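Local coordinates for protein KLLA0C04147p (Kluyveromyces lactis, PDB 5H2D) that binds ergosterol in its oxysterol-binding-protein-related domain and probably transfers sterol between membranes, at residues E8-L16 / T156-F164; L73-D84 / K136-Q144. All coordinates share one frame; numbering follows the deposited sequence.

Contact 1. Residues E8-L16 / T156-F164; sequences EQKTKAKVL and TESPKWDFF
Lys12 reaches from helix 7-18 to two carboxylates on the strands flanking the turn at 158-160. Its NZ donates to Glu157 OE2 at 2.9 Å, on the anti lone pair, and lies 3.4 Å from Asp162 OD1 in a second, longer salt bridge. A water accepts from NZ and donates to Asp162 OD2, closing the network. With CG anti to the backbone N (chi1 -173°) and a bend at chi2 (79°), the chain runs past Ser158 O, its CG 3.3 Å from that oxygen. Were Lys12 replaced by alanine, the Glu157 and Asp162 carboxylates would probably lose their shared cation and a gap would open beside Ser158 O. Ala13, small enough for the helix to approach the turn, rests CB on Pro159 CG at 3.9 Å; the larger Leu16 brings CD1 to Pro159 CD at 3.8 Å, the rigid proline ring offering an apolar surface. Gln9 CA makes a CH···O contact with Pro159 O, while its amide lies against the Lys160 methylenes and donates to Arg191 O and Asp193. Arg191 also pairs with Asp162 and bonds to the carbonyls of Ser158 and Pro159. The helix packs on the turn joining strands 151-157 and 161-173, with strand 178-190 alongside and helix 84-90 touching Lys160 and Trp161.

Contact 2. Residues L73-D84 / K136-Q144; sequences LQRVAEDLEYAD and KSYRFFTEQ. With ERG (ergosterol), chain B.
Ala77 sets its methyl over one face of the Phe140 ring, CB 3.9 Å from the ring centroid and 19° off the normal, a CH-pi contact. The small side chain lets the helix come down onto the flat ring; with CG anti to the backbone N (chi1 169°), Phe140 reaches under the helix and turns a face to Ala77. Leu80 CD1 slots between two aromatics, 3.8 Å from Phe140 CD1 and 3.7 Å from Tyr138 CE1, meeting both rings obliquely; the leucine chain is long and apolar enough for its end methyl to touch both. Ala83 CB adds a looser contact with the Tyr138 ring. A tyrosine suits this place because its ring packs on Leu80 while its hydroxyl shares a water, in the ring plane, with Leu80 O. Farther along, Leu73 lays CB against Thr142 CG2 at 3.7 Å, while its CD2 lies 3.4 Å from Gln144 OE1. Strand 151-157 engages the polar ends of these strand residues, Thr142 OG1 with Ala153 O and Gln144 OE1 with Ser152. At the outer end Lys136 NZ makes a weak, long salt bridge with Asp84 OD1 (3.4 Å), supported by a bridging water. Another side of 73-84 lines the sterol pocket: Asp79 OD1 is 3.0 Å from ergosterol O1, which also bonds to Lys205, and the Arg75 guanidinium, paired with Glu78 and Glu68, lies by sterol methyls C18 and C19. Helical segment 73-77 runs roughly antiparallel to strand residues 138-144 (147°), touching strands 128-133, 151-157 and 161-173.

The centres of the two contacts lie 14 Å apart and are joined through neighbouring antiparallel strands, 138-146 and 151-157, which follow each other in the chain. Contact 2 is nested within the loop that contact 1 closes: 8-16 comes first, then 73-84, 136-144 and 156-164. They touch directly, Glu157 OE1 forming a 2.9 Å salt bridge with Arg139 NH2, so Glu157 links the amine of Lys12 to the strand of contact 2. Contact 2 is buried near the middle of the ORD domain beside the ergosterol, whereas contact 1 is farther out. Helices 7-18 and 72-77 therefore pack on connected parts of the same β-framework, with 72-77 at the sterol pocket.

Contact 1. Residues E8-L16 / T156-F164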
loop_
_atom_site.group_PDB
_atom_site.type_symbol
_atom_site.label_atom_id
_atom_site.label_comp_id
_atom_site.label_asym_id
_atom_site.label_seq_id
_atom_site.Cartn_x
_atom_site.Cartn_y
_atom_site.Cartn_z
ATOM N N GLU A 8 -0.574 -6.164 26.113
ATOM C CA GLU A 8 0.132 -6.474 24.875
ATOM C C GLU A 8 0.347 -5.226 24.024
ATOM O O GLU A 8 1.357 -5.132 23.316
ATOM C CB GLU A 8 -0.610 -7.565 24.093
ATOM C CG GLU A 8 -2.006 -7.203 23.639
ATOM C CD GLU A 8 -2.769 -8.394 23.086
ATOM O OE1 GLU A 8 -3.940 -8.213 22.673
ATOM O OE2 GLU A 8 -2.203 -9.512 23.066
ATOM N N GLN A 9 -0.570 -4.259 24.086
ATOM C CA GLN A 9 -0.350 -2.990 23.397
ATOM C C GLN A 9 0.835 -2.243 23.993
ATOM O O GLN A 9 1.696 -1.732 23.265
ATOM C CB GLN A 9 -1.602 -2.118 23.467
ATOM C CG GLN A 9 -2.808 -2.674 22.739
ATOM C CD GLN A 9 -4.068 -1.863 23.017
ATOM O OE1 GLN A 9 -4.057 -0.935 23.823
ATOM N NE2 GLN A 9 -5.154 -2.213 22.349
ATOM N N LYS A 10 0.890 -2.155 25.325
ATOM C CA LYS A 10 2.013 -1.474 25.956
ATOM C C LYS A 10 3.322 -2.188 25.659
ATOM O O LYS A 10 4.357 -1.543 25.453
ATOM C CB LYS A 10 1.785 -1.371 27.462
ATOM C CG LYS A 10 0.632 -0.469 27.856
ATOM C CD LYS A 10 0.477 -0.457 29.369
ATOM C CE LYS A 10 -0.784 0.263 29.805
ATOM N NZ LYS A 10 -0.993 0.121 31.274
ATOM N N THR A 11 3.302 -3.519 25.645
ATOM C CA THR A 11 4.512 -4.265 25.328
ATOM C C THR A 11 4.969 -3.970 23.907
ATOM O O THR A 11 6.169 -3.828 23.649
ATOM C CB THR A 11 4.271 -5.758 25.519
ATOM O OG1 THR A 11 4.113 -6.029 26.918
ATOM C CG2 THR A 11 5.443 -6.560 24.979
ATOM N N LYS A 12 4.022 -3.855 22.977
ATOM C CA LYS A 12 4.382 -3.506 21.605
ATOM C C LYS A 12 4.922 -2.083 21.526
ATOM O O LYS A 12 5.947 -1.832 20.878
ATOM C CB LYS A 12 3.172 -3.679 20.685
ATOM C CG LYS A 12 3.488 -3.511 19.196
ATOM C CD LYS A 12 4.135 -4.754 18.612
ATOM C CE LYS A 12 4.495 -4.554 17.146
ATOM N NZ LYS A 12 4.962 -5.843 16.542
ATOM N N ALA A 13 4.246 -1.133 22.172
ATOM C CA ALA A 13 4.703 0.251 22.138
ATOM C C ALA A 13 6.108 0.370 22.701
ATOM O O ALA A 13 6.927 1.146 22.192
ATOM C CB ALA A 13 3.736 1.147 22.912
ATOM N N LYS A 14 6.404 -0.398 23.755
ATOM C CA LYS A 14 7.734 -0.363 24.356
ATOM C C LYS A 14 8.795 -0.834 23.366
ATOM O O LYS A 14 9.864 -0.222 23.257
ATOM C CB LYS A 14 7.734 -1.214 25.629
ATOM C CG LYS A 14 9.032 -1.229 26.414
ATOM C CD LYS A 14 8.859 -2.049 27.691
ATOM C CE LYS A 14 10.190 -2.337 28.370
ATOM N NZ LYS A 14 10.039 -3.351 29.454
ATOM N N VAL A 15 8.506 -1.902 22.616
ATOM C CA VAL A 15 9.450 -2.392 21.611
ATOM C C VAL A 15 9.712 -1.322 20.562
ATOM O O VAL A 15 10.861 -1.076 20.174
ATOM C CB VAL A 15 8.927 -3.689 20.963
ATOM C CG1 VAL A 15 9.800 -4.078 19.775
ATOM C CG2 VAL A 15 8.869 -4.818 21.986
ATOM N N LEU A 16 8.651 -0.665 20.089
ATOM C CA LEU A 16 8.810 0.351 19.053
ATOM C C LEU A 16 9.721 1.476 19.516
ATOM O O LEU A 16 10.533 1.991 18.738
ATOM C CB LEU A 16 7.445 0.900 18.652
ATOM C CG LEU A 16 6.486 -0.138 18.072
ATOM C CD1 LEU A 16 5.130 0.487 17.785
ATOM C CD2 LEU A 16 7.072 -0.762 16.808
ATOM N N THR A 156 4.554 -3.585 8.761
ATOM C CA THR A 156 4.100 -2.387 9.458
ATOM C C THR A 156 3.708 -2.761 10.881
ATOM O O THR A 156 3.059 -3.790 11.099
ATOM C CB THR A 156 2.894 -1.740 8.763
ATOM O OG1 THR A 156 3.155 -1.622 7.352
ATOM C CG2 THR A 156 2.649 -0.351 9.311
ATOM N N GLU A 157 4.102 -1.934 11.847
ATOM C CA GLU A 157 3.836 -2.233 13.248
ATOM C C GLU A 157 3.392 -0.986 13.996
ATOM O O GLU A 157 3.891 0.113 13.752
ATOM C CB GLU A 157 5.072 -2.829 13.917
ATOM C CG GLU A 157 5.550 -4.113 13.278
ATOM C CD GLU A 157 6.952 -4.444 13.709
ATOM O OE1 GLU A 157 7.903 -3.957 13.057
ATOM O OE2 GLU A 157 7.103 -5.161 14.723
ATOM N N SER A 158 2.470 -1.174 14.939
ATOM C CA SER A 158 1.876 -0.107 15.724
ATOM C C SER A 158 1.470 -0.717 17.048
ATOM O O SER A 158 1.382 -1.950 17.160
ATOM C CB SER A 158 0.645 0.484 15.009
ATOM O OG SER A 158 0.303 1.783 15.457
ATOM N N PRO A 159 1.228 0.086 18.089
ATOM C CA PRO A 159 0.849 -0.521 19.374
ATOM C C PRO A 159 -0.395 -1.399 19.295
ATOM O O PRO A 159 -0.435 -2.459 19.932
ATOM C CB PRO A 159 0.642 0.691 20.289
ATOM C CG PRO A 159 1.582 1.711 19.765
ATOM C CD PRO A 159 1.520 1.528 18.237
ATOM N N LYS A 160 -1.397 -1.020 18.498
ATOM C CA LYS A 160 -2.664 -1.740 18.479
ATOM C C LYS A 160 -2.856 -2.629 17.254
ATOM O O LYS A 160 -3.841 -3.367 17.195
ATOM C CB LYS A 160 -3.832 -0.754 18.567
ATOM C CG LYS A 160 -3.785 0.158 19.789
ATOM C CD LYS A 160 -5.092 0.926 19.960
ATOM C CE LYS A 160 -5.017 1.850 21.171
ATOM N NZ LYS A 160 -6.291 1.860 21.938
ATOM N N TRP A 161 -1.953 -2.583 16.275
ATOM C CA TRP A 161 -2.169 -3.356 15.057
ATOM C C TRP A 161 -0.852 -3.505 14.305
ATOM O O TRP A 161 0.030 -2.648 14.397
ATOM C CB TRP A 161 -3.216 -2.702 14.137
ATOM C CG TRP A 161 -2.930 -1.250 13.817
ATOM C CD1 TRP A 161 -3.411 -0.157 14.477
ATOM C CD2 TRP A 161 -2.105 -0.742 12.756
ATOM N NE1 TRP A 161 -2.937 0.999 13.904
ATOM C CE2 TRP A 161 -2.130 0.667 12.845
ATOM C CE3 TRP A 161 -1.351 -1.342 11.745
ATOM C CZ2 TRP A 161 -1.425 1.487 11.957
ATOM C CZ3 TRP A 161 -0.651 -0.525 10.862
ATOM C CH2 TRP A 161 -0.687 0.871 10.981
ATOM N N ASP A 162 -0.733 -4.612 13.580
ATOM C CA ASP A 162 0.336 -4.826 12.615
ATOM C C ASP A 162 -0.289 -5.043 11.245
ATOM O O ASP A 162 -1.468 -5.388 11.125
ATOM C CB ASP A 162 1.199 -6.041 12.974
ATOM C CG ASP A 162 1.746 -5.975 14.380
ATOM O OD1 ASP A 162 2.172 -4.882 14.814
ATOM O OD2 ASP A 162 1.718 -7.031 15.054
ATOM N N PHE A 163 0.512 -4.850 10.199
ATOM C CA PHE A 163 0.026 -5.016 8.829
ATOM C C PHE A 163 1.212 -5.395 7.960
ATOM O O PHE A 163 2.160 -4.615 7.839
ATOM C CB PHE A 163 -0.632 -3.733 8.309
ATOM C CG PHE A 163 -1.225 -3.855 6.924
ATOM C CD1 PHE A 163 -2.059 -4.920 6.587
ATOM C CD2 PHE A 163 -1.009 -2.860 5.979
ATOM C CE1 PHE A 163 -2.631 -5.008 5.308
ATOM C CE2 PHE A 163 -1.583 -2.946 4.719
ATOM C CZ PHE A 163 -2.386 -4.021 4.383
ATOM N N PHE A 164 1.157 -6.563 7.328
ATOM C CA PHE A 164 2.267 -6.969 6.476
ATOM C C PHE A 164 1.746 -7.819 5.331
ATOM O O PHE A 164 0.652 -8.390 5.394
ATOM C CB PHE A 164 3.358 -7.718 7.268
ATOM C CG PHE A 164 2.918 -9.048 7.857
ATOM C CD1 PHE A 164 3.005 -10.216 7.110
ATOM C CD2 PHE A 164 2.491 -9.131 9.178
ATOM C CE1 PHE A 164 2.631 -11.451 7.667
ATOM C CE2 PHE A 164 2.121 -10.368 9.734
ATOM C CZ PHE A 164 2.199 -11.508 8.974
HETATM O O HOH W 1 3.798 -8.183 16.447
#

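Contact 2. Residues L73-D84 / K136-Q144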
loop_
_atom_site.group_PDB
_atom_site.type_symbol
_atom_site.label_atom_id
_atom_site.label_comp_id
_atom_site.label_asym_id
_atom_site.label_seq_id
_atom_site.Cartn_x
_atom_site.Cartn_y
_atom_site.Cartn_z
ATOM N N LEU A 73 7.408 0.628 -3.995
ATOM C CA LEU A 73 7.524 0.492 -2.541
ATOM C C LEU A 73 6.725 1.559 -1.810
ATOM O O LEU A 73 6.194 1.305 -0.722
ATOM C CB LEU A 73 8.996 0.588 -2.115
ATOM C CG LEU A 73 9.969 -0.420 -2.709
ATOM C CD1 LEU A 73 11.373 -0.264 -2.098
ATOM C CD2 LEU A 73 9.437 -1.822 -2.483
ATOM N N GLN A 74 6.651 2.759 -2.380
ATOM C CA GLN A 74 5.920 3.852 -1.762
ATOM C C GLN A 74 4.434 3.799 -2.091
ATOM O O GLN A 74 3.611 4.145 -1.240
ATOM C CB GLN A 74 6.556 5.175 -2.197
ATOM C CG GLN A 74 7.978 5.318 -1.622
ATOM C CD GLN A 74 8.792 6.389 -2.298
ATOM O OE1 GLN A 74 8.653 6.629 -3.493
ATOM N NE2 GLN A 74 9.678 7.036 -1.531
ATOM N N ARG A 75 4.057 3.329 -3.291
ATOM C CA ARG A 75 2.634 3.133 -3.559
ATOM C C ARG A 75 2.025 2.147 -2.578
ATOM O O ARG A 75 0.871 2.311 -2.164
ATOM C CB ARG A 75 2.415 2.636 -4.991
ATOM C CG ARG A 75 2.803 3.636 -6.059
ATOM C CD ARG A 75 2.131 4.999 -5.876
ATOM N NE ARG A 75 0.683 4.939 -6.075
ATOM C CZ ARG A 75 0.075 5.127 -7.247
ATOM N NH1 ARG A 75 0.786 5.427 -8.333
ATOM N NH2 ARG A 75 -1.245 5.037 -7.313
ATOM N N VAL A 76 2.771 1.104 -2.208
ATOM C CA VAL A 76 2.258 0.152 -1.226
ATOM C C VAL A 76 2.116 0.802 0.146
ATOM O O VAL A 76 1.183 0.486 0.895
ATOM C CB VAL A 76 3.160 -1.093 -1.186
ATOM C CG1 VAL A 76 2.763 -1.994 -0.037
ATOM C CG2 VAL A 76 3.065 -1.850 -2.525
ATOM N N ALA A 77 3.003 1.744 0.491
ATOM C CA ALA A 77 2.843 2.474 1.746
ATOM C C ALA A 77 1.581 3.328 1.772
ATOM O O ALA A 77 1.106 3.677 2.860
ATOM C CB ALA A 77 4.070 3.355 2.004
ATOM N N GLU A 78 1.021 3.683 0.607
ATOM C CA GLU A 78 -0.233 4.421 0.604
ATOM C C GLU A 78 -1.403 3.597 1.142
ATOM O O GLU A 78 -2.481 4.162 1.357
ATOM C CB GLU A 78 -0.521 4.949 -0.811
ATOM C CG GLU A 78 0.522 5.996 -1.250
ATOM C CD GLU A 78 0.232 6.655 -2.599
ATOM O OE1 GLU A 78 -0.874 7.213 -2.793
ATOM O OE2 GLU A 78 1.134 6.650 -3.466
ATOM N N ASP A 79 -1.214 2.290 1.375
ATOM C CA ASP A 79 -2.188 1.513 2.144
ATOM C C ASP A 79 -2.481 2.173 3.480
ATOM O O ASP A 79 -3.568 1.991 4.048
ATOM C CB ASP A 79 -1.680 0.100 2.461
ATOM C CG ASP A 79 -1.666 -0.843 1.281
ATOM O OD1 ASP A 79 -2.281 -0.561 0.224
ATOM O OD2 ASP A 79 -1.003 -1.901 1.448
ATOM N N LEU A 80 -1.519 2.924 4.001
ATOM C CA LEU A 80 -1.586 3.437 5.365
ATOM C C LEU A 80 -2.207 4.820 5.471
ATOM O O LEU A 80 -2.253 5.369 6.581
ATOM C CB LEU A 80 -0.175 3.472 5.961
ATOM C CG LEU A 80 0.521 2.113 5.969
ATOM C CD1 LEU A 80 1.884 2.232 6.622
ATOM C CD2 LEU A 80 -0.356 1.077 6.685
ATOM N N GLU A 81 -2.679 5.407 4.363
ATOM C CA GLU A 81 -3.121 6.799 4.408
ATOM C C GLU A 81 -4.193 7.010 5.472
ATOM O O GLU A 81 -4.185 8.028 6.174
ATOM C CB GLU A 81 -3.645 7.246 3.040
ATOM C CG GLU A 81 -4.101 8.692 3.036
ATOM C CD GLU A 81 -4.453 9.210 1.638
ATOM O OE1 GLU A 81 -4.267 8.473 0.645
ATOM O OE2 GLU A 81 -4.926 10.358 1.527
ATOM N N TYR A 82 -5.120 6.068 5.604
ATOM C CA TYR A 82 -6.222 6.186 6.561
ATOM C C TYR A 82 -6.109 5.147 7.673
ATOM O O TYR A 82 -7.104 4.566 8.105
ATOM C CB TYR A 82 -7.562 6.067 5.840
ATOM C CG TYR A 82 -7.724 7.085 4.724
ATOM C CD1 TYR A 82 -8.233 8.358 4.979
ATOM C CD2 TYR A 82 -7.368 6.777 3.412
ATOM C CE1 TYR A 82 -8.386 9.302 3.968
ATOM C CE2 TYR A 82 -7.526 7.709 2.392
ATOM C CZ TYR A 82 -8.017 8.971 2.670
ATOM O OH TYR A 82 -8.163 9.882 1.645
ATOM N N ALA A 83 -4.886 4.896 8.137
ATOM C CA ALA A 83 -4.632 3.891 9.158
ATOM C C ALA A 83 -5.292 4.213 10.499
ATOM O O ALA A 83 -5.384 3.309 11.337
ATOM C CB ALA A 83 -3.123 3.714 9.350
ATOM N N ASP A 84 -5.742 5.456 10.720
ATOM C CA ASP A 84 -6.540 5.756 11.913
ATOM C C ASP A 84 -7.704 4.787 12.051
ATOM O O ASP A 84 -8.148 4.497 13.171
ATOM C CB ASP A 84 -7.073 7.195 11.862
ATOM C CG ASP A 84 -6.007 8.240 12.189
ATOM O OD1 ASP A 84 -4.894 7.856 12.589
ATOM O OD2 ASP A 84 -6.287 9.455 12.052
ATOM N N LYS A 136 1.436 9.059 14.795
ATOM C CA LYS A 136 0.507 7.943 14.708
ATOM C C LYS A 136 1.038 6.680 15.375
ATOM O O LYS A 136 0.324 5.676 15.431
ATOM C CB LYS A 136 0.186 7.641 13.234
ATOM C CG LYS A 136 -0.311 8.831 12.441
ATOM C CD LYS A 136 -1.577 9.415 13.062
ATOM C CE LYS A 136 -2.144 10.534 12.221
ATOM N NZ LYS A 136 -2.831 10.025 11.010
ATOM N N SER A 137 2.278 6.700 15.848
ATOM C CA SER A 137 2.911 5.573 16.529
ATOM C C SER A 137 3.036 4.330 15.650
ATOM O O SER A 137 2.978 3.204 16.155
ATOM C CB SER A 137 2.178 5.235 17.828
ATOM O OG SER A 137 2.316 6.300 18.759
ATOM N N TYR A 138 3.259 4.482 14.337
ATOM C CA TYR A 138 3.529 3.304 13.524
ATOM C C TYR A 138 4.840 3.445 12.755
ATOM O O TYR A 138 5.341 4.548 12.516
ATOM C CB TYR A 138 2.369 2.972 12.553
ATOM C CG TYR A 138 2.133 3.904 11.373
ATOM C CD1 TYR A 138 3.019 3.948 10.304
ATOM C CD2 TYR A 138 0.971 4.675 11.289
ATOM C CE1 TYR A 138 2.785 4.767 9.213
ATOM C CE2 TYR A 138 0.722 5.492 10.194
ATOM C CZ TYR A 138 1.636 5.534 9.159
ATOM O OH TYR A 138 1.388 6.342 8.070
ATOM N N ARG A 139 5.390 2.288 12.379
ATOM C CA ARG A 139 6.573 2.205 11.534
ATOM C C ARG A 139 6.265 1.250 10.394
ATOM O O ARG A 139 5.697 0.179 10.616
ATOM C CB ARG A 139 7.812 1.736 12.326
ATOM C CG ARG A 139 7.758 0.293 12.814
ATOM C CD ARG A 139 8.935 -0.000 13.749
ATOM N NE ARG A 139 9.102 -1.433 13.939
ATOM C CZ ARG A 139 9.979 -1.984 14.766
ATOM N NH1 ARG A 139 10.762 -1.215 15.518
ATOM N NH2 ARG A 139 10.068 -3.302 14.852
ATOM N N PHE A 140 6.634 1.651 9.181
ATOM C CA PHE A 140 6.467 0.872 7.962
ATOM C C PHE A 140 7.835 0.584 7.368
ATOM O O PHE A 140 8.681 1.477 7.288
ATOM C CB PHE A 140 5.622 1.648 6.934
ATOM C CG PHE A 140 5.619 1.047 5.544
ATOM C CD1 PHE A 140 4.643 0.120 5.181
ATOM C CD2 PHE A 140 6.567 1.425 4.601
ATOM C CE1 PHE A 140 4.634 -0.428 3.902
ATOM C CE2 PHE A 140 6.553 0.879 3.315
ATOM C CZ PHE A 140 5.580 -0.038 2.976
ATOM N N PHE A 141 8.040 -0.647 6.912
ATOM C CA PHE A 141 9.280 -0.998 6.242
ATOM C C PHE A 141 8.983 -1.951 5.097
ATOM O O PHE A 141 8.106 -2.815 5.213
ATOM C CB PHE A 141 10.287 -1.660 7.190
ATOM C CG PHE A 141 11.579 -1.984 6.520
ATOM C CD1 PHE A 141 12.446 -0.964 6.148
ATOM C CD2 PHE A 141 11.903 -3.287 6.200
ATOM C CE1 PHE A 141 13.638 -1.250 5.495
ATOM C CE2 PHE A 141 13.096 -3.582 5.545
ATOM C CZ PHE A 141 13.959 -2.555 5.196
ATOM N N THR A 142 9.726 -1.807 4.001
ATOM C CA THR A 142 9.549 -2.706 2.867
ATOM C C THR A 142 10.887 -2.899 2.162
ATOM O O THR A 142 11.729 -1.992 2.132
ATOM C CB THR A 142 8.470 -2.173 1.893
ATOM O OG1 THR A 142 8.287 -3.093 0.815
ATOM C CG2 THR A 142 8.880 -0.822 1.310
ATOM N N GLU A 143 11.079 -4.104 1.614
ATOM C CA GLU A 143 12.256 -4.451 0.823
ATOM C C GLU A 143 11.797 -5.057 -0.494
ATOM O O GLU A 143 10.858 -5.858 -0.521
ATOM C CB GLU A 143 13.165 -5.456 1.551
ATOM C CG GLU A 143 14.374 -5.911 0.733
ATOM C CD GLU A 143 15.291 -6.878 1.493
ATOM O OE1 GLU A 143 16.371 -7.201 0.970
ATOM O OE2 GLU A 143 14.933 -7.302 2.607
ATOM N N GLN A 144 12.472 -4.689 -1.585
ATOM C CA GLN A 144 12.234 -5.351 -2.870
ATOM C C GLN A 144 12.966 -6.691 -2.815
ATOM O O GLN A 144 14.195 -6.745 -2.904
ATOM C CB GLN A 144 12.705 -4.471 -4.023
ATOM C CG GLN A 144 12.234 -4.972 -5.396
ATOM C CD GLN A 144 10.746 -4.772 -5.626
ATOM O OE1 GLN A 144 10.011 -4.310 -4.748
ATOM N NE2 GLN A 144 10.288 -5.137 -6.836
HETATM C C1 ERG B . -3.036 -0.259 -6.037
HETATM C C2 ERG B . -2.988 -0.301 -4.512
HETATM C C3 ERG B . -2.008 -1.377 -4.122
HETATM C C4 ERG B . -0.622 -1.063 -4.686
HETATM C C5 ERG B . -0.649 -0.806 -6.098
HETATM C C6 ERG B . 0.454 -1.158 -6.865
HETATM C C7 ERG B . 0.544 -0.883 -8.239
HETATM C C8 ERG B . -0.491 -0.219 -8.904
HETATM C C9 ERG B . -1.724 -0.039 -8.210
HETATM C C10 ERG B . -1.661 0.015 -6.661
HETATM C C11 ERG B . -2.644 1.109 -8.808
HETATM C C12 ERG B . -2.611 1.172 -10.338
HETATM C C13 ERG B . -1.137 1.280 -10.782
HETATM C C14 ERG B . -0.485 -0.051 -10.343
HETATM C C15 ERG B . 0.858 0.015 -11.040
HETATM C C16 ERG B . 0.542 0.677 -12.412
HETATM C C17 ERG B . -0.934 1.146 -12.295
HETATM C C18 ERG B . -0.432 2.537 -10.226
HETATM C C19 ERG B . -1.196 1.447 -6.277
HETATM C C20 ERG B . -1.140 2.398 -13.178
HETATM C C21 ERG B . -2.534 3.008 -13.088
HETATM C C22 ERG B . -0.891 1.942 -14.610
HETATM C C23 ERG B . 0.286 2.459 -15.376
HETATM C C24 ERG B . 0.535 1.962 -16.800
HETATM C C25 ERG B . 0.959 3.157 -17.664
HETATM C C26 ERG B . -0.188 4.173 -17.680
HETATM C C27 ERG B . 1.245 2.756 -19.121
HETATM C C28 ERG B . 1.634 0.920 -16.711
HETATM O O1 ERG B . -1.945 -1.507 -2.656
HETATM O O HOH W 2 -1.146 7.372 8.045
HETATM O O HOH W 3 -2.745 7.266 10.324
#